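Local structure of apical membrane antigen AMA1 (4YIV) at residues T131-C136 and F159-K164; G36-L41 and V276-P281; Y236-W241 and D321-D326. The protein takes part in host-cell invasion by Toxoplasma gondii as a microneme protein of the moving junction, seen here as an ectodomain fragment engineered to lack the DII loop. All blocks are in the same frame, centred on the assembly; numbering follows the deposited sequence.

In the fold
Interaction 1 and interaction 2 are buried near the middle of the chain, their centres about 22 Å apart, whereas interaction 3 is only partly buried and lies across the chain's centre from interaction 1. They share no helix or strand. Interaction 1 packs helix 132-141 on strand 159-162 through rings, a leucine and a sulfur, without a hydrogen bond between the segments. Interaction 2, made by two irregular loops, depends on backbone N-H groups collected by a carboxylate and a carbonyl. Interaction 3 pairs two strands by backbone bonds and adds a salt bridge on partly exposed side chains. The disulfide of Cys136 joins a strand next to 159-162; that of Cys322 spans its sheet's middle strand.

Interaction 1. Residues T131-C136 and F159-K164; sequences TDLGRC and FVYDSK
Cys136 brings its sulfur against two rings of the strand, with SG 3.5 Å from Phe159 CD2 and 3.9 Å from Tyr161 CD1. Both approaches are oblique: SG lies 48° off the normal of the Phe159 ring, a slanting cysteine sulfur-aromatic contact. With SG anti to the backbone N (chi1 177°), the sulfur is carried toward the sheet, where it forms a disulfide with Cys168 of the adjacent strand 167-170.

Apolar packing centres on Leu133. Its CD1 is 3.7 Å from Tyr161 CB and also meets the edge of the Phe159 ring, 4.1 Å from CE2. Phe224 and Ile211 also touch this leucine.

This is a PAN-domain layout: a helix laid on an antiparallel five-stranded sheet and tied to it by a disulfide. The axes of helix 132-136 and strand 159-162 approach to 8.9 Å, their directions 150° apart, so the helix runs roughly antiparallel to the sheet's middle strand.

Polar groups act mainly within the helix start. Thr131 is the N-cap, its OG1 accepting from Gly134 N at 3.0 Å. Asp132 OD1 pairs with Arg135 NH1 in a salt bridge whose hydrogen bond is weak because strongly bent, while OD2 makes a salt bridge to Arg166. Asp132 CB, not its carboxylate, is nearest the Tyr161 hydroxyl, 3.6 Å from OH, and that buried oxygen has no hydrogen-bond partner in the model.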
loop_
_atom_site.group_PDB
_atom_site.type_symbol
_atom_site.label_atom_id
_atom_site.label_comp_id
_atom_site.label_asym_id
_atom_site.label_seq_id
_atom_site.Cartn_x
_atom_site.Cartn_y
_atom_site.Cartn_z
ATOM N N THR A 131 -5.553 16.780 -3.265
ATOM C CA THR A 131 -5.620 15.731 -4.304
ATOM C C THR A 131 -6.879 14.919 -4.100
ATOM O O THR A 131 -7.433 14.886 -2.996
ATOM C CB THR A 131 -4.402 14.760 -4.325
ATOM O OG1 THR A 131 -4.430 13.907 -3.151
ATOM C CG2 THR A 131 -3.098 15.513 -4.412
ATOM N N ASP A 132 -7.350 14.265 -5.159
ATOM C CA ASP A 132 -8.613 13.551 -5.041
ATOM C C ASP A 132 -8.395 12.391 -4.079
ATOM O O ASP A 132 -9.252 12.124 -3.236
ATOM C CB ASP A 132 -9.123 13.049 -6.402
ATOM C CG ASP A 132 -9.818 14.167 -7.221
ATOM O OD1 ASP A 132 -10.108 15.244 -6.656
ATOM O OD2 ASP A 132 -10.064 13.980 -8.432
ATOM N N LEU A 133 -7.252 11.710 -4.194
ATOM C CA LEU A 133 -6.988 10.592 -3.277
ATOM C C LEU A 133 -6.975 11.093 -1.826
ATOM O O LEU A 133 -7.553 10.484 -0.906
ATOM C CB LEU A 133 -5.673 9.910 -3.620
ATOM C CG LEU A 133 -5.272 8.763 -2.649
ATOM C CD1 LEU A 133 -6.357 7.700 -2.517
ATOM C CD2 LEU A 133 -3.974 8.080 -3.119
ATOM N N GLY A 134 -6.325 12.229 -1.614
ATOM C CA GLY A 134 -6.339 12.854 -0.307
ATOM C C GLY A 134 -7.699 13.259 0.204
ATOM O O GLY A 134 -7.936 13.185 1.403
ATOM N N ARG A 135 -8.594 13.697 -0.687
ATOM C CA ARG A 135 -9.939 14.089 -0.301
ATOM C C ARG A 135 -10.704 12.872 0.202
ATOM O O ARG A 135 -11.494 12.955 1.164
ATOM C CB ARG A 135 -10.691 14.721 -1.479
ATOM C CG ARG A 135 -10.167 16.107 -1.879
ATOM C CD ARG A 135 -10.997 16.765 -3.005
ATOM N NE ARG A 135 -10.380 18.072 -3.242
ATOM C CZ ARG A 135 -9.457 18.327 -4.165
ATOM N NH1 ARG A 135 -9.088 17.400 -5.057
ATOM N NH2 ARG A 135 -8.914 19.549 -4.211
ATOM N N CYS A 136 -10.440 11.733 -0.415
ATOM C CA CYS A 136 -11.112 10.500 0.020
ATOM C C CYS A 136 -10.603 10.104 1.417
ATOM O O CYS A 136 -11.389 9.823 2.336
ATOM C CB CYS A 136 -10.894 9.393 -1.000
ATOM S SG CYS A 136 -11.616 7.770 -0.557
ATOM N N PHE A 159 -10.655 2.937 4.064
ATOM C CA PHE A 159 -11.328 3.350 2.847
ATOM C C PHE A 159 -10.743 2.636 1.644
ATOM O O PHE A 159 -9.617 2.150 1.685
ATOM C CB PHE A 159 -11.218 4.895 2.612
ATOM C CG PHE A 159 -9.838 5.353 2.265
ATOM C CD1 PHE A 159 -8.944 5.683 3.259
ATOM C CD2 PHE A 159 -9.415 5.430 0.938
ATOM C CE1 PHE A 159 -7.653 6.088 2.965
ATOM C CE2 PHE A 159 -8.113 5.840 0.631
ATOM C CZ PHE A 159 -7.226 6.177 1.668
ATOM N N VAL A 160 -11.511 2.649 0.555
ATOM C CA VAL A 160 -10.971 2.323 -0.756
ATOM C C VAL A 160 -11.362 3.457 -1.700
ATOM O O VAL A 160 -12.551 3.811 -1.834
ATOM C CB VAL A 160 -11.488 0.945 -1.307
ATOM C CG1 VAL A 160 -11.086 0.768 -2.768
ATOM C CG2 VAL A 160 -10.935 -0.215 -0.458
ATOM N N TYR A 161 -10.353 4.018 -2.346
ATOM C CA TYR A 161 -10.603 4.991 -3.415
ATOM C C TYR A 161 -10.630 4.250 -4.751
ATOM O O TYR A 161 -9.661 3.583 -5.145
ATOM C CB TYR A 161 -9.553 6.114 -3.427
ATOM C CG TYR A 161 -9.906 7.215 -4.436
ATOM C CD1 TYR A 161 -11.137 7.833 -4.383
ATOM C CD2 TYR A 161 -9.035 7.569 -5.467
ATOM C CE1 TYR A 161 -11.501 8.793 -5.309
ATOM C CE2 TYR A 161 -9.400 8.550 -6.414
ATOM C CZ TYR A 161 -10.627 9.149 -6.317
ATOM O OH TYR A 161 -11.029 10.115 -7.230
ATOM N N ASP A 162 -11.761 4.385 -5.443
ATOM C CA ASP A 162 -11.934 3.857 -6.782
ATOM C C ASP A 162 -11.622 5.030 -7.681
ATOM O O ASP A 162 -12.440 5.950 -7.787
ATOM C CB ASP A 162 -13.362 3.329 -7.003
ATOM C CG ASP A 162 -13.588 2.772 -8.425
ATOM O OD1 ASP A 162 -12.837 3.164 -9.371
ATOM O OD2 ASP A 162 -14.540 1.955 -8.580
ATOM N N SER A 163 -10.425 5.025 -8.252
ATOM C CA SER A 163 -9.917 6.196 -8.962
ATOM C C SER A 163 -10.486 6.266 -10.376
ATOM O O SER A 163 -10.457 7.324 -11.008
ATOM C CB SER A 163 -8.391 6.194 -9.030
ATOM O OG SER A 163 -7.909 5.086 -9.776
ATOM N N LYS A 164 -11.012 5.146 -10.856
ATOM C CA LYS A 164 -11.700 5.120 -12.145
ATOM C C LYS A 164 -13.100 5.756 -12.054
ATOM O O LYS A 164 -13.410 6.661 -12.816
ATOM C CB LYS A 164 -11.799 3.685 -12.663
ATOM C CG LYS A 164 -12.317 3.563 -14.078
ATOM C CD LYS A 164 -12.479 2.081 -14.480
ATOM C CE LYS A 164 -13.376 1.921 -15.717
ATOM N NZ LYS A 164 -13.531 0.502 -16.177
#

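Interaction 2. Residues G36-L41 and V276-P281; sequences GIYVDL and VASDQP
Asp279 reaches over Gly36, and its OD2 gathers two backbone N-H groups of the facing loop: Gly36 N at 3.0 Å and Leu41 N at 2.9 Å. With CG anti to its carbonyl carbon (chi1 -63°), Asp279 turns its carboxylate toward both. Both donors approach from the same face of the carboxylate; Leu41 N sits on the anti side, while Gly36 N comes from above the plane, 37° out of it. Ala277 O is likewise gripped twice. Tyr38 N lies 3.1 Å from it with a C=O...N angle of 170°, and Ile37 N, 2.9 Å from the same oxygen, stands well above the carbonyl plane. Between these two grips, Asp279 N donates to Val39 O at 2.9 Å.

Side chains close in around this polar seam. Val276 CG1 presses on Tyr38 CB at 3.4 Å, the two side chains crossing at about a right angle, and Ser278 OG lies 3.4 Å from Val39 CB and at the edge of the Tyr38 ring.

Farther out, Asp279 OD1 bonds Ser293 OG. Asp40 OD1 is 4.0 Å from Asp279 OD2, and Ser35 OG is hydrogen-bonded to both oxygens; with the N-H donors around them, this probably offsets the repulsion of two buried carboxylates. Gly57 N holds Asp40 OD2, and Arg53 bonds Asp279 O.

Neither segment is helix or strand. The chain beyond Pro281 soon enters an engineered glycine-serine linker, largely within the unmodelled residues 283-289, that probably replaces the DII loop, so the contact is consistent with an anchored root of that loop in the AMA1 fold.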
loop_
_atom_site.group_PDB
_atom_site.type_symbol
_atom_site.label_atom_id
_atom_site.label_comp_id
_atom_site.label_asym_id
_atom_site.label_seq_id
_atom_site.Cartn_x
_atom_site.Cartn_y
_atom_site.Cartn_z
ATOM N N GLY A 36 1.075 -2.305 9.586
ATOM C CA GLY A 36 1.020 -3.374 8.623
ATOM C C GLY A 36 0.577 -2.874 7.252
ATOM O O GLY A 36 -0.091 -1.836 7.131
ATOM N N ILE A 37 0.988 -3.603 6.225
ATOM C CA ILE A 37 0.667 -3.255 4.837
ATOM C C ILE A 37 -0.247 -4.322 4.264
ATOM O O ILE A 37 -1.299 -4.024 3.703
ATOM C CB ILE A 37 1.940 -3.138 4.023
ATOM C CG1 ILE A 37 2.781 -1.969 4.565
ATOM C CG2 ILE A 37 1.601 -2.913 2.528
ATOM C CD1 ILE A 37 4.140 -1.888 4.002
ATOM N N TYR A 38 0.180 -5.587 4.392
ATOM C CA TYR A 38 -0.623 -6.674 3.879
ATOM C C TYR A 38 -1.920 -6.740 4.669
ATOM O O TYR A 38 -3.019 -6.626 4.115
ATOM C CB TYR A 38 0.175 -7.982 3.948
ATOM C CG TYR A 38 -0.569 -9.188 3.437
ATOM C CD1 TYR A 38 -0.712 -9.421 2.083
ATOM C CD2 TYR A 38 -1.101 -10.104 4.324
ATOM C CE1 TYR A 38 -1.394 -10.550 1.624
ATOM C CE2 TYR A 38 -1.762 -11.223 3.893
ATOM C CZ TYR A 38 -1.906 -11.450 2.541
ATOM O OH TYR A 38 -2.563 -12.581 2.129
ATOM N N VAL A 39 -1.789 -6.895 5.982
ATOM C CA VAL A 39 -2.881 -6.621 6.897
ATOM C C VAL A 39 -2.477 -5.490 7.843
ATOM O O VAL A 39 -1.459 -5.598 8.520
ATOM C CB VAL A 39 -3.245 -7.861 7.732
ATOM C CG1 VAL A 39 -4.281 -7.494 8.795
ATOM C CG2 VAL A 39 -3.736 -8.961 6.777
ATOM N N ASP A 40 -3.281 -4.427 7.858
ATOM C CA ASP A 40 -3.019 -3.222 8.641
ATOM C C ASP A 40 -4.000 -3.200 9.791
ATOM O O ASP A 40 -5.188 -2.969 9.580
ATOM C CB ASP A 40 -3.174 -1.948 7.794
ATOM C CG ASP A 40 -3.018 -0.649 8.610
ATOM O OD1 ASP A 40 -2.828 -0.694 9.864
ATOM O OD2 ASP A 40 -3.142 0.437 7.975
ATOM N N LEU A 41 -3.490 -3.449 10.994
ATOM C CA LEU A 41 -4.294 -3.384 12.241
ATOM C C LEU A 41 -3.446 -2.783 13.364
ATOM O O LEU A 41 -3.225 -3.411 14.402
ATOM C CB LEU A 41 -4.802 -4.778 12.613
ATOM C CG LEU A 41 -5.801 -5.350 11.602
ATOM C CD1 LEU A 41 -6.071 -6.819 11.965
ATOM C CD2 LEU A 41 -7.097 -4.578 11.588
ATOM N N VAL A 276 6.207 -9.691 4.264
ATOM C CA VAL A 276 5.681 -8.312 4.206
ATOM C C VAL A 276 5.123 -7.876 5.568
ATOM O O VAL A 276 4.545 -8.683 6.291
ATOM C CB VAL A 276 4.560 -8.167 3.125
ATOM C CG1 VAL A 276 3.378 -9.023 3.527
ATOM C CG2 VAL A 276 4.076 -6.715 2.948
ATOM N N ALA A 277 5.278 -6.600 5.915
ATOM C CA ALA A 277 4.697 -6.082 7.154
ATOM C C ALA A 277 3.237 -6.425 7.249
ATOM O O ALA A 277 2.457 -6.095 6.368
ATOM C CB ALA A 277 4.869 -4.588 7.237
ATOM N N SER A 278 2.860 -7.108 8.326
ATOM C CA SER A 278 1.493 -7.528 8.504
ATOM C C SER A 278 1.182 -7.682 9.979
ATOM O O SER A 278 2.014 -8.106 10.787
ATOM C CB SER A 278 1.190 -8.821 7.758
ATOM O OG SER A 278 -0.139 -9.228 8.042
ATOM N N ASP A 279 -0.028 -7.297 10.330
ATOM C CA ASP A 279 -0.428 -7.196 11.738
ATOM C C ASP A 279 -1.398 -8.342 12.131
ATOM O O ASP A 279 -2.074 -8.257 13.154
ATOM C CB ASP A 279 -1.097 -5.835 12.001
ATOM C CG ASP A 279 -0.149 -4.640 11.763
ATOM O OD1 ASP A 279 1.082 -4.864 11.642
ATOM O OD2 ASP A 279 -0.647 -3.476 11.705
ATOM N N GLN A 280 -1.497 -9.370 11.291
ATOM C CA GLN A 280 -2.538 -10.399 11.461
ATOM C C GLN A 280 -1.999 -11.558 12.328
ATOM O O GLN A 280 -0.838 -11.926 12.201
ATOM C CB GLN A 280 -2.994 -10.925 10.111
ATOM C CG GLN A 280 -4.030 -12.048 10.198
ATOM C CD GLN A 280 -5.498 -11.602 10.119
ATOM O OE1 GLN A 280 -5.817 -10.406 10.019
ATOM N NE2 GLN A 280 -6.408 -12.591 10.172
ATOM N N PRO A 281 -2.854 -12.142 13.204
ATOM C CA PRO A 281 -2.392 -13.191 14.138
ATOM C C PRO A 281 -1.612 -14.377 13.496
ATOM O O PRO A 281 -0.488 -14.575 13.933
ATOM C CB PRO A 281 -3.696 -13.666 14.809
ATOM C CG PRO A 281 -4.623 -12.479 14.749
ATOM C CD PRO A 281 -4.239 -11.701 13.498
#

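Interaction 3. Residues Y236-W241 and D321-D326; sequences YRFGVW and DCLVSD
Leu323 is wedged between two rings on the buried side of the strand pair. Leu323 CD2 meets the edge of the Phe238 ring, 3.8 Å from Phe238 CD1, and Leu323 CD1 lies over one face of Tyr236, 4.1 Å from Tyr236 CG. The leucine and Phe238 lie side by side, while Tyr236 crosses the leucine at about a right angle. Phe14 covers Leu323 from helix 13-16, Phe27 stacks edge-to-face on Phe238, and Tyr236 OH bonds Ile393 O.

The backbones beneath are antiparallel, with strand directions 151° apart. Arg237 and Val324 form a hydrogen-bonded pair, the bond from Arg237 N to Val324 O being 2.7 Å. At the next such pair the register is broken by a classic beta bulge: Gly239 O accepts from both Asp321 N at 3.1 Å and Cys322 N at 3.3 Å. Strand 322-326 is an edge of a three-stranded antiparallel sheet, and the Cys322-Cys246 disulfide spans the middle strand, 236-242, to reach strand 245-248. This small sheet adjoins a five-stranded one with the same 1-5-3-4-2 strand order as the sheet holding strand 159-162, consistent with a second PAN-type domain.

The other side is more open, with Arg237, Val324 and Asp326 all partly exposed. Arg237 grips Asp326 side-on, NE at 2.8 Å and NH1 at 3.0 Å both sharing OD2, with guanidinium and carboxylate planes 51° apart. Asp326 OD1 turns instead to Ala328 N. At the bulge end, Asp321 CG sits between its backbone N and carbonyl carbon (chi1 66°), which places OD1 2.6 Å from Trp241 N, accepting through its syn lone pair. The N-acetylglucosamine of the attached glycan also touches Asp321.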
loop_
_atom_site.group_PDB
_atom_site.type_symbol
_atom_site.label_atom_id
_atom_site.label_comp_id
_atom_site.label_asym_id
_atom_site.label_seq_id
_atom_site.Cartn_x
_atom_site.Cartn_y
_atom_site.Cartn_z
ATOM N N TYR A 236 16.375 1.839 -11.547
ATOM C CA TYR A 236 17.241 1.807 -10.373
ATOM C C TYR A 236 16.902 0.569 -9.540
ATOM O O TYR A 236 15.734 0.166 -9.513
ATOM C CB TYR A 236 17.070 3.057 -9.518
ATOM C CG TYR A 236 17.574 4.353 -10.140
ATOM C CD1 TYR A 236 18.888 4.786 -9.955
ATOM C CD2 TYR A 236 16.721 5.157 -10.877
ATOM C CE1 TYR A 236 19.334 5.991 -10.518
ATOM C CE2 TYR A 236 17.157 6.352 -11.434
ATOM C CZ TYR A 236 18.461 6.762 -11.256
ATOM O OH TYR A 236 18.870 7.950 -11.821
ATOM N N ARG A 237 17.931 -0.017 -8.914
ATOM C CA ARG A 237 17.792 -1.052 -7.872
ATOM C C ARG A 237 17.925 -0.444 -6.505
ATOM O O ARG A 237 18.852 0.339 -6.254
ATOM C CB ARG A 237 18.863 -2.124 -8.006
ATOM C CG ARG A 237 18.901 -2.823 -9.310
ATOM C CD ARG A 237 20.063 -3.831 -9.312
ATOM N NE ARG A 237 20.149 -4.566 -10.568
ATOM C CZ ARG A 237 20.902 -5.638 -10.751
ATOM N NH1 ARG A 237 20.904 -6.229 -11.930
ATOM N NH2 ARG A 237 21.618 -6.131 -9.747
ATOM N N PHE A 238 17.009 -0.803 -5.607
ATOM C CA PHE A 238 17.124 -0.416 -4.225
ATOM C C PHE A 238 18.431 -0.988 -3.678
ATOM O O PHE A 238 18.854 -2.071 -4.083
ATOM C CB PHE A 238 15.947 -0.953 -3.388
ATOM C CG PHE A 238 14.659 -0.213 -3.553
ATOM C CD1 PHE A 238 14.623 1.154 -3.769
ATOM C CD2 PHE A 238 13.455 -0.904 -3.447
ATOM C CE1 PHE A 238 13.414 1.817 -3.877
ATOM C CE2 PHE A 238 12.231 -0.237 -3.567
ATOM C CZ PHE A 238 12.209 1.111 -3.772
ATOM N N GLY A 239 19.046 -0.265 -2.756
ATOM C CA GLY A 239 20.264 -0.727 -2.124
ATOM C C GLY A 239 20.501 -0.122 -0.762
ATOM O O GLY A 239 19.759 0.755 -0.307
ATOM N N VAL A 240 21.562 -0.598 -0.110
ATOM C CA VAL A 240 21.964 -0.110 1.204
ATOM C C VAL A 240 23.439 0.313 1.194
ATOM O O VAL A 240 24.291 -0.372 0.629
ATOM C CB VAL A 240 21.763 -1.176 2.294
ATOM C CG1 VAL A 240 20.290 -1.586 2.359
ATOM C CG2 VAL A 240 22.624 -2.381 2.001
ATOM N N TRP A 241 23.724 1.433 1.838
ATOM C CA TRP A 241 25.081 1.969 1.852
ATOM C C TRP A 241 25.931 1.192 2.851
ATOM O O TRP A 241 25.678 1.234 4.058
ATOM C CB TRP A 241 25.068 3.457 2.203
ATOM C CG TRP A 241 26.399 4.138 1.961
ATOM C CD1 TRP A 241 27.304 4.550 2.910
ATOM C CD2 TRP A 241 26.973 4.471 0.691
ATOM N NE1 TRP A 241 28.398 5.116 2.303
ATOM C CE2 TRP A 241 28.222 5.080 0.943
ATOM C CE3 TRP A 241 26.554 4.317 -0.637
ATOM C CZ2 TRP A 241 29.045 5.538 -0.081
ATOM C CZ3 TRP A 241 27.376 4.770 -1.655
ATOM C CH2 TRP A 241 28.607 5.372 -1.371
ATOM N N ASP A 321 18.606 3.032 1.363
ATOM C CA ASP A 321 19.184 4.344 1.645
ATOM C C ASP A 321 20.125 4.760 0.525
ATOM O O ASP A 321 20.787 5.789 0.616
ATOM C CB ASP A 321 19.881 4.365 3.028
ATOM C CG ASP A 321 21.101 3.471 3.113
ATOM O OD1 ASP A 321 21.589 2.954 2.083
ATOM O OD2 ASP A 321 21.577 3.290 4.251
ATOM N N CYS A 322 20.155 3.972 -0.546
ATOM C CA CYS A 322 20.803 4.377 -1.778
ATOM C C CYS A 322 20.200 3.586 -2.942
ATOM O O CYS A 322 19.341 2.711 -2.752
ATOM C CB CYS A 322 22.324 4.174 -1.701
ATOM S SG CYS A 322 22.886 2.459 -1.412
ATOM N N LEU A 323 20.649 3.917 -4.143
ATOM C CA LEU A 323 20.176 3.303 -5.366
ATOM C C LEU A 323 21.336 2.933 -6.240
ATOM O O LEU A 323 22.370 3.602 -6.240
ATOM C CB LEU A 323 19.266 4.248 -6.155
ATOM C CG LEU A 323 18.029 4.809 -5.470
ATOM C CD1 LEU A 323 17.354 5.864 -6.350
ATOM C CD2 LEU A 323 17.093 3.652 -5.157
ATOM N N VAL A 324 21.134 1.894 -7.024
ATOM C CA VAL A 324 22.103 1.464 -8.009
ATOM C C VAL A 324 21.427 1.570 -9.357
ATOM O O VAL A 324 20.337 1.034 -9.542
ATOM C CB VAL A 324 22.588 0.020 -7.729
ATOM C CG1 VAL A 324 23.336 -0.589 -8.934
ATOM C CG2 VAL A 324 23.436 0.001 -6.471
ATOM N N SER A 325 22.067 2.268 -10.302
ATOM C CA SER A 325 21.523 2.411 -11.659
ATOM C C SER A 325 21.467 1.093 -12.397
ATOM O O SER A 325 22.412 0.313 -12.362
ATOM C CB SER A 325 22.369 3.404 -12.471
ATOM O OG SER A 325 22.726 4.499 -11.663
ATOM N N ASP A 326 20.372 0.866 -13.109
ATOM C CA ASP A 326 20.210 -0.333 -13.917
ATOM C C ASP A 326 19.006 -0.108 -14.802
ATOM O O ASP A 326 17.876 -0.158 -14.343
ATOM C CB ASP A 326 20.017 -1.577 -13.045
ATOM C CG ASP A 326 19.736 -2.837 -13.860
ATOM O OD1 ASP A 326 19.734 -2.762 -15.114
ATOM O OD2 ASP A 326 19.505 -3.916 -13.255
#